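Local coordinates for protein probable tRNA pseudouridine synthase D (Methanosarcina mazei, PDB 1Z2Z) that probably converts uridine-13 of transfer RNAs to pseudouridine, as a member of the TruD family of pseudouridine synthases, at residues G186-E191 / E195-L200. Numbering follows the deposited sequence.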
loop_
_atom_site.group_PDB
_atom_site.type_symbol
_atom_site.label_atom_id
_atom_site.label_comp_id
_atom_site.label_asym_id
_atom_site.label_seq_id
_atom_site.Cartn_x
_atom_site.Cartn_y
_atom_site.Cartn_z
ATOM N N GLY A 186 -0.679 2.352 17.151
ATOM C CA GLY A 186 -1.268 1.066 17.462
ATOM C C GLY A 186 -0.441 0.304 18.480
ATOM O O GLY A 186 -0.944 -0.576 19.179
ATOM N N LYS A 187 0.837 0.645 18.570
ATOM C CA LYS A 187 1.721 -0.028 19.507
ATOM C C LYS A 187 1.512 0.483 20.927
ATOM O O LYS A 187 1.603 -0.284 21.883
ATOM C CB LYS A 187 3.182 0.165 19.094
ATOM C CG LYS A 187 4.168 -0.612 19.951
ATOM C CD LYS A 187 5.609 -0.279 19.601
ATOM C CE LYS A 187 6.577 -0.956 20.567
ATOM N NZ LYS A 187 7.974 -0.471 20.380
ATOM N N ALA A 188 1.226 1.774 21.065
ATOM C CA ALA A 188 1.007 2.354 22.380
ATOM C C ALA A 188 -0.321 1.889 22.969
ATOM O O ALA A 188 -0.411 1.578 24.159
ATOM C CB ALA A 188 1.037 3.871 22.299
ATOM N N ILE A 189 -1.355 1.835 22.138
ATOM C CA ILE A 189 -2.665 1.408 22.612
ATOM C C ILE A 189 -2.585 -0.009 23.189
ATOM O O ILE A 189 -2.992 -0.244 24.326
ATOM C CB ILE A 189 -3.711 1.471 21.476
ATOM C CG1 ILE A 189 -3.671 2.844 20.813
ATOM C CG2 ILE A 189 -5.105 1.288 22.034
ATOM C CD1 ILE A 189 -4.552 2.941 19.592
ATOM N N VAL A 190 -2.047 -0.944 22.407
ATOM C CA VAL A 190 -1.886 -2.337 22.834
ATOM C C VAL A 190 -1.213 -2.431 24.208
ATOM O O VAL A 190 -1.691 -3.129 25.108
ATOM C CB VAL A 190 -1.026 -3.131 21.818
ATOM C CG1 VAL A 190 -0.603 -4.467 22.407
ATOM C CG2 VAL A 190 -1.807 -3.344 20.537
ATOM N N GLU A 191 -0.095 -1.727 24.353
ATOM C CA GLU A 191 0.664 -1.711 25.597
ATOM C C GLU A 191 -0.151 -1.089 26.724
ATOM O O GLU A 191 0.159 -1.281 27.901
ATOM C CB GLU A 191 1.955 -0.915 25.411
ATOM C CG GLU A 191 2.859 -1.432 24.311
ATOM C CD GLU A 191 4.033 -0.508 24.043
ATOM O OE1 GLU A 191 4.922 -0.890 23.253
ATOM O OE2 GLU A 191 4.061 0.605 24.619
ATOM N N GLU A 195 -1.562 7.995 26.542
ATOM C CA GLU A 195 -0.931 9.306 26.658
ATOM C C GLU A 195 0.014 9.492 25.474
ATOM O O GLU A 195 0.206 10.605 24.981
ATOM C CB GLU A 195 -0.121 9.384 27.954
ATOM C CG GLU A 195 0.620 10.699 28.143
ATOM C CD GLU A 195 -0.155 11.681 28.991
ATOM O OE1 GLU A 195 0.098 12.904 28.884
ATOM O OE2 GLU A 195 -1.012 11.222 29.778
ATOM N N LYS A 196 0.610 8.387 25.033
ATOM C CA LYS A 196 1.540 8.406 23.915
ATOM C C LYS A 196 0.835 8.168 22.582
ATOM O O LYS A 196 1.132 8.834 21.593
ATOM C CB LYS A 196 2.640 7.355 24.124
ATOM C CG LYS A 196 3.460 7.561 25.403
ATOM C CD LYS A 196 4.125 8.940 25.422
ATOM C CE LYS A 196 4.821 9.228 26.745
ATOM N NZ LYS A 196 5.441 10.585 26.761
ATOM N N ALA A 197 -0.101 7.224 22.558
ATOM C CA ALA A 197 -0.839 6.914 21.336
ATOM C C ALA A 197 -1.592 8.139 20.824
ATOM O O ALA A 197 -1.723 8.337 19.614
ATOM C CB ALA A 197 -1.817 5.771 21.584
ATOM N N ALA A 198 -2.089 8.956 21.747
ATOM C CA ALA A 198 -2.821 10.155 21.371
ATOM C C ALA A 198 -1.860 11.256 20.956
ATOM O O ALA A 198 -2.105 11.966 19.984
ATOM C CB ALA A 198 -3.683 10.624 22.526
ATOM N N LEU A 199 -0.765 11.397 21.692
ATOM C CA LEU A 199 0.223 12.422 21.380
ATOM C C LEU A 199 0.950 12.148 20.069
ATOM O O LEU A 199 1.236 13.071 19.311
ATOM C CB LEU A 199 1.237 12.542 22.519
ATOM C CG LEU A 199 1.083 13.735 23.472
ATOM C CD1 LEU A 199 -0.339 13.814 24.023
ATOM C CD2 LEU A 199 2.095 13.588 24.599
ATOM N N LEU A 200 1.247 10.880 19.801
ATOM C CA LEU A 200 1.937 10.508 18.574
ATOM C C LEU A 200 1.141 10.894 17.332
ATOM O O LEU A 200 1.708 11.054 16.253
ATOM C CB LEU A 200 2.201 8.999 18.549
ATOM C CG LEU A 200 3.261 8.429 19.495
ATOM C CD1 LEU A 200 3.208 6.909 19.469
ATOM C CD2 LEU A 200 4.636 8.926 19.082
#
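Ala188 and Ala197 meet in a helical hairpin, near its turn, where helix 182-191 and helix 194-202, joined by a very short turn, pack antiparallel. The segment axes come within 7.8 Å of each other at an angle of 163° between their N-to-C directions. With a methyl group on each helix at the meeting point, the backbones can draw near: Ala188 CA and Ala197 CA lie 5.0 Å apart.

The side chains meet by van der Waals contact alone, with no hydrogen bond across. Both alanine CB atoms point toward the opposing helix, and Ala188 CB also reaches the backbone of its partner, 3.6 Å from Ala197 N. On the flank of this pair, Ile189 adds its CG1 branch. A chi1 of -51° sets CG1 beside the backbone N and anti to the carbonyl carbon, and this methylene lies alongside the methyl of Ala197. At the exposed margin, Lys196 contributes only the root of its side chain, Lys196 CB lying 4.2 Å from Ala188 CB, before the chain turns away from the first helix.

Leu200 continues the apolar seam, packing on Leu184 and Val185, about one turn before Ala188. Ile189 also packs on Ile373 and Met379 of loops from elsewhere in the chain. The methyl of Ala197 thus has two close neighbours across the hairpin, Ala188 CB and Ile189 CG1, each 3.5 Å from Ala197 CB.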